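Long-range contact in putative sugar isomerase (Parabacteroides distasonis, PDB 3LMZ), which is a putative sugar isomerase that probably interconverts sugars on a xylose isomerase-like TIM barrel, its natural substrate not being established: residues A[18-30]-A[226-240]. Residues are numbered along the deposited sequence; the frame is centred on the assembly and turned at random.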
loop_
_atom_site.group_PDB
_atom_site.type_symbol
_atom_site.label_atom_id
_atom_site.label_comp_id
_atom_site.label_asym_id
_atom_site.label_seq_id
_atom_site.Cartn_x
_atom_site.Cartn_y
_atom_site.Cartn_z
ATOM N N PHE A 18 -16.341 -8.976 -5.784
ATOM C CA PHE A 18 -16.561 -7.771 -5.025
ATOM C C PHE A 18 -15.920 -6.544 -5.691
ATOM O O PHE A 18 -15.073 -6.667 -6.563
ATOM C CB PHE A 18 -16.040 -7.962 -3.579
ATOM C CG PHE A 18 -14.543 -7.950 -3.493
ATOM C CD1 PHE A 18 -13.836 -6.764 -3.555
ATOM C CD2 PHE A 18 -13.847 -9.107 -3.409
ATOM C CE1 PHE A 18 -12.454 -6.740 -3.534
ATOM C CE2 PHE A 18 -12.367 -9.047 -3.365
ATOM C CZ PHE A 18 -11.757 -7.887 -3.424
ATOM N N HIS A 19 -16.294 -5.368 -5.207
ATOM C CA HIS A 19 -15.761 -4.101 -5.685
ATOM C C HIS A 19 -15.089 -3.356 -4.518
ATOM O O HIS A 19 -15.641 -3.238 -3.428
ATOM C CB HIS A 19 -16.883 -3.261 -6.221
ATOM C CG HIS A 19 -17.732 -3.969 -7.222
ATOM N ND1 HIS A 19 -17.345 -4.090 -8.533
ATOM C CD2 HIS A 19 -18.913 -4.632 -7.100
ATOM C CE1 HIS A 19 -18.274 -4.764 -9.190
ATOM N NE2 HIS A 19 -19.228 -5.113 -8.345
ATOM N N LEU A 20 -13.901 -2.818 -4.746
ATOM C CA LEU A 20 -13.172 -2.029 -3.781
ATOM C C LEU A 20 -13.745 -0.606 -3.702
ATOM O O LEU A 20 -13.888 0.102 -4.713
ATOM C CB LEU A 20 -11.690 -1.959 -4.183
ATOM C CG LEU A 20 -10.758 -1.194 -3.243
ATOM C CD1 LEU A 20 -10.788 -1.723 -1.799
ATOM C CD2 LEU A 20 -9.290 -1.261 -3.712
ATOM N N GLY A 21 -14.030 -0.173 -2.474
ATOM C CA GLY A 21 -14.512 1.189 -2.249
ATOM C C GLY A 21 -13.908 1.820 -1.022
ATOM O O GLY A 21 -13.008 1.262 -0.373
HETATM N N MSE A 22 -14.391 3.020 -0.718
HETATM C CA MSE A 22 -14.034 3.718 0.501
HETATM C C MSE A 22 -15.289 4.096 1.273
HETATM O O MSE A 22 -16.251 4.610 0.750
HETATM C CB MSE A 22 -13.238 4.985 0.189
HETATM C CG MSE A 22 -12.617 5.638 1.423
HETATM SE SE MSE A 22 -10.884 4.763 1.684
HETATM C CE MSE A 22 -9.891 5.621 0.312
ATOM N N ALA A 23 -15.176 3.855 2.570
ATOM C CA ALA A 23 -16.205 4.215 3.527
ATOM C C ALA A 23 -15.958 5.722 3.839
ATOM O O ALA A 23 -14.794 6.147 3.996
ATOM C CB ALA A 23 -16.037 3.316 4.826
ATOM N N GLY A 24 -17.024 6.530 3.910
ATOM C CA GLY A 24 -16.838 7.965 4.044
ATOM C C GLY A 24 -16.196 8.410 5.359
ATOM O O GLY A 24 -15.458 9.431 5.362
ATOM N N TYR A 25 -16.417 7.699 6.455
ATOM C CA TYR A 25 -15.831 8.075 7.740
ATOM C C TYR A 25 -14.304 8.147 7.700
ATOM O O TYR A 25 -13.676 8.886 8.476
ATOM C CB TYR A 25 -16.306 7.154 8.854
ATOM C CG TYR A 25 -15.901 7.546 10.233
ATOM C CD1 TYR A 25 -16.445 8.678 10.818
ATOM C CD2 TYR A 25 -15.037 6.759 10.979
ATOM C CE1 TYR A 25 -16.112 9.021 12.135
ATOM C CE2 TYR A 25 -14.737 7.071 12.290
ATOM C CZ TYR A 25 -15.277 8.247 12.831
ATOM O OH TYR A 25 -15.062 8.651 14.156
ATOM N N THR A 26 -13.697 7.366 6.787
ATOM C CA THR A 26 -12.243 7.497 6.604
ATOM C C THR A 26 -11.809 8.966 6.464
ATOM O O THR A 26 -10.725 9.362 6.908
ATOM C CB THR A 26 -11.810 6.698 5.407
ATOM O OG1 THR A 26 -12.068 5.321 5.664
ATOM C CG2 THR A 26 -10.325 6.883 5.089
ATOM N N PHE A 27 -12.662 9.766 5.761
ATOM C CA PHE A 27 -12.410 11.160 5.445
ATOM C C PHE A 27 -13.298 12.090 6.277
ATOM O O PHE A 27 -13.541 13.220 5.858
ATOM C CB PHE A 27 -12.619 11.349 3.931
ATOM C CG PHE A 27 -11.553 10.709 3.105
ATOM C CD1 PHE A 27 -10.333 11.344 2.901
ATOM C CD2 PHE A 27 -11.727 9.433 2.589
ATOM C CE1 PHE A 27 -9.329 10.734 2.166
ATOM C CE2 PHE A 27 -10.703 8.837 1.859
ATOM C CZ PHE A 27 -9.521 9.473 1.683
ATOM N N VAL A 28 -13.604 11.755 7.531
ATOM C CA VAL A 28 -14.424 12.634 8.368
ATOM C C VAL A 28 -13.797 13.998 8.562
ATOM O O VAL A 28 -14.516 14.987 8.709
ATOM C CB VAL A 28 -14.727 11.980 9.736
ATOM C CG1 VAL A 28 -13.434 11.760 10.590
ATOM C CG2 VAL A 28 -15.796 12.783 10.539
ATOM N N ASN A 29 -12.453 14.081 8.545
ATOM C CA ASN A 29 -11.760 15.324 8.746
ATOM C C ASN A 29 -11.422 16.112 7.456
ATOM O O ASN A 29 -10.720 17.159 7.519
ATOM C CB ASN A 29 -10.479 15.099 9.582
ATOM C CG ASN A 29 -10.793 14.709 11.031
ATOM O OD1 ASN A 29 -11.702 15.278 11.623
ATOM N ND2 ASN A 29 -10.103 13.728 11.560
ATOM N N PHE A 30 -11.900 15.614 6.298
ATOM C CA PHE A 30 -11.587 16.138 4.989
ATOM C C PHE A 30 -12.796 16.417 4.135
ATOM O O PHE A 30 -13.827 15.737 4.272
ATOM C CB PHE A 30 -10.603 15.222 4.272
ATOM C CG PHE A 30 -9.327 15.075 5.063
ATOM C CD1 PHE A 30 -8.354 16.060 5.024
ATOM C CD2 PHE A 30 -9.207 14.091 5.999
ATOM C CE1 PHE A 30 -7.204 16.006 5.819
ATOM C CE2 PHE A 30 -8.083 14.015 6.810
ATOM C CZ PHE A 30 -7.065 14.987 6.726
ATOM N N GLY A 226 -21.049 -7.296 -3.470
ATOM C CA GLY A 226 -21.072 -5.951 -2.938
ATOM C C GLY A 226 -19.713 -5.326 -2.864
ATOM O O GLY A 226 -18.743 -5.750 -3.526
HETATM N N MSE A 227 -19.667 -4.241 -2.096
HETATM C CA MSE A 227 -18.470 -3.444 -1.967
HETATM C C MSE A 227 -17.764 -3.832 -0.672
HETATM O O MSE A 227 -18.349 -4.172 0.334
HETATM C CB MSE A 227 -18.735 -1.939 -1.899
HETATM C CG MSE A 227 -18.880 -1.280 -3.262
HETATM SE SE MSE A 227 -20.330 -2.123 -4.272
HETATM C CE MSE A 227 -20.280 -0.976 -5.797
ATOM N N CYS A 228 -16.433 -3.747 -0.759
ATOM C CA CYS A 228 -15.509 -3.907 0.366
ATOM C C CYS A 228 -14.942 -2.497 0.444
ATOM O O CYS A 228 -14.170 -2.091 -0.424
ATOM C CB CYS A 228 -14.393 -4.909 0.025
ATOM S SG CYS A 228 -14.848 -6.592 -0.307
ATOM N N SER A 229 -15.383 -1.765 1.465
ATOM C CA SER A 229 -15.134 -0.339 1.633
ATOM C C SER A 229 -14.193 -0.104 2.801
ATOM O O SER A 229 -14.448 -0.533 3.935
ATOM C CB SER A 229 -16.454 0.374 1.829
ATOM O OG SER A 229 -17.070 0.409 0.543
ATOM N N LEU A 230 -13.034 0.485 2.509
ATOM C CA LEU A 230 -12.070 0.729 3.552
ATOM C C LEU A 230 -12.516 1.792 4.510
ATOM O O LEU A 230 -12.851 2.902 4.127
ATOM C CB LEU A 230 -10.678 1.110 2.960
ATOM C CG LEU A 230 -9.609 1.534 3.968
ATOM C CD1 LEU A 230 -9.216 0.405 4.885
ATOM C CD2 LEU A 230 -8.369 2.170 3.259
ATOM N N GLU A 231 -12.568 1.425 5.780
ATOM C CA GLU A 231 -12.884 2.370 6.858
ATOM C C GLU A 231 -11.676 2.453 7.769
ATOM O O GLU A 231 -11.454 1.638 8.669
ATOM C CB GLU A 231 -14.140 1.961 7.622
ATOM C CG GLU A 231 -14.596 3.031 8.579
ATOM C CD GLU A 231 -15.978 2.759 9.142
ATOM O OE1 GLU A 231 -16.158 1.680 9.783
ATOM O OE2 GLU A 231 -16.851 3.625 8.959
ATOM N N TYR A 232 -10.835 3.427 7.471
ATOM C CA TYR A 232 -9.524 3.579 8.116
ATOM C C TYR A 232 -9.588 4.521 9.305
ATOM O O TYR A 232 -9.881 5.711 9.136
ATOM C CB TYR A 232 -8.452 4.085 7.128
ATOM C CG TYR A 232 -7.077 3.956 7.672
ATOM C CD1 TYR A 232 -6.529 2.713 7.818
ATOM C CD2 TYR A 232 -6.327 5.041 8.002
ATOM C CE1 TYR A 232 -5.221 2.544 8.397
ATOM C CE2 TYR A 232 -5.008 4.907 8.519
ATOM C CZ TYR A 232 -4.498 3.657 8.755
ATOM O OH TYR A 232 -3.214 3.518 9.264
ATOM N N GLU A 233 -9.400 3.984 10.528
ATOM C CA GLU A 233 -9.659 4.704 11.784
ATOM C C GLU A 233 -8.415 4.817 12.645
ATOM O O GLU A 233 -8.417 4.655 13.848
ATOM C CB GLU A 233 -10.773 4.009 12.586
ATOM C CG GLU A 233 -12.052 3.832 11.755
ATOM C CD GLU A 233 -13.156 2.958 12.385
ATOM O OE1 GLU A 233 -12.919 1.854 13.046
ATOM O OE2 GLU A 233 -14.304 3.387 12.119
ATOM N N LYS A 234 -7.321 5.084 12.005
ATOM C CA LYS A 234 -6.048 5.367 12.638
ATOM C C LYS A 234 -5.518 6.654 12.030
ATOM O O LYS A 234 -5.753 6.923 10.841
ATOM C CB LYS A 234 -5.101 4.216 12.355
ATOM C CG LYS A 234 -3.624 4.482 12.747
ATOM C CD LYS A 234 -2.778 3.263 12.661
ATOM C CE LYS A 234 -1.274 3.536 13.000
ATOM N NZ LYS A 234 -0.522 2.230 13.059
ATOM N N ASP A 235 -4.836 7.506 12.798
ATOM C CA ASP A 235 -4.229 8.730 12.319
ATOM C C ASP A 235 -5.225 9.617 11.535
ATOM O O ASP A 235 -4.936 10.129 10.463
ATOM C CB ASP A 235 -3.025 8.419 11.438
ATOM C CG ASP A 235 -1.894 7.774 12.207
ATOM O OD1 ASP A 235 -1.717 8.032 13.431
ATOM O OD2 ASP A 235 -1.147 6.987 11.590
HETATM N N MSE A 236 -6.463 9.716 12.035
HETATM C CA MSE A 236 -7.548 10.264 11.240
HETATM C C MSE A 236 -7.387 11.756 10.903
HETATM O O MSE A 236 -8.053 12.225 9.987
HETATM C CB MSE A 236 -8.917 10.019 11.909
HETATM C CG MSE A 236 -9.211 8.541 12.123
HETATM SE SE MSE A 236 -11.036 8.186 12.513
HETATM C CE MSE A 236 -11.685 8.274 10.706
ATOM N N LYS A 237 -6.502 12.490 11.590
ATOM C CA LYS A 237 -6.170 13.852 11.185
ATOM C C LYS A 237 -5.140 13.934 10.045
ATOM O O LYS A 237 -4.938 15.015 9.471
ATOM C CB LYS A 237 -5.669 14.660 12.382
ATOM C CG LYS A 237 -6.717 14.807 13.431
ATOM C CD LYS A 237 -6.177 15.504 14.700
ATOM C CE LYS A 237 -5.507 14.538 15.660
ATOM N NZ LYS A 237 -6.510 13.950 16.638
ATOM N N ASP A 238 -4.455 12.827 9.750
ATOM C CA ASP A 238 -3.480 12.733 8.634
ATOM C C ASP A 238 -3.321 11.281 8.183
ATOM O O ASP A 238 -2.284 10.686 8.391
ATOM C CB ASP A 238 -2.134 13.375 9.035
ATOM C CG ASP A 238 -1.141 13.443 7.890
ATOM O OD1 ASP A 238 -1.539 13.259 6.732
ATOM O OD2 ASP A 238 0.071 13.658 8.173
ATOM N N PRO A 239 -4.398 10.725 7.601
ATOM C CA PRO A 239 -4.470 9.270 7.417
ATOM C C PRO A 239 -3.892 8.719 6.086
ATOM O O PRO A 239 -3.944 7.503 5.800
ATOM C CB PRO A 239 -5.982 9.042 7.451
ATOM C CG PRO A 239 -6.563 10.279 6.774
ATOM C CD PRO A 239 -5.722 11.380 7.372
ATOM N N PHE A 240 -3.462 9.655 5.217
ATOM C CA PHE A 240 -3.221 9.350 3.814
ATOM C C PHE A 240 -2.211 8.190 3.658
ATOM O O PHE A 240 -2.448 7.235 2.854
ATOM C CB PHE A 240 -2.782 10.605 3.060
ATOM C CG PHE A 240 -3.831 11.662 3.110
ATOM C CD1 PHE A 240 -4.904 11.640 2.244
ATOM C CD2 PHE A 240 -3.786 12.641 4.098
ATOM C CE1 PHE A 240 -5.905 12.608 2.363
ATOM C CE2 PHE A 240 -4.787 13.597 4.224
ATOM C CZ PHE A 240 -5.829 13.591 3.333
HETATM O O HOH W 1 -18.185 5.321 7.142
HETATM O O HOH W 2 -10.380 11.836 8.366
HETATM O O HOH W 3 -8.776 8.144 8.476
#
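With chi1 at -64°, the OG1 of Thr26 turns beside its own backbone N and meets the chain at Leu230 to Tyr232, while the anti setting of Tyr25 (chi1 -173°) lays one face of its ring against Met236 CE in a CH-pi contact. Thr26 OG1 donates to Leu230 O at 3.0 Å and accepts from Tyr232 N at 2.9 Å. Leu230 O also takes the N-H of Ala23, which approaches from the other face of the carbonyl plane. Replacing Thr26 by alanine removes the hydroxyl and would probably leave the N-H of the buried Tyr232 without its acceptor and Leu230 O with one donor fewer. The Ala23 bond continues the parallel ladder of strands 19-22 and 227-230, where the first and last strands of the TIM barrel meet and close it; the hydroxyl bonds follow beyond it. Past the strands, Asn29 ND2 gives a straight bond (173°) to Met236 O, which lies in the Asn29 amide plane, though ND2 comes from above the Met236 carbonyl plane. Phe240 points its edge at the face of Phe30, a T-shaped pair. Glu231 OE2, linked through a water to Tyr25 N, also bonds a citrate, probably from the crystallisation liquor, while Lys191 pairs with both Glu231 and Glu233.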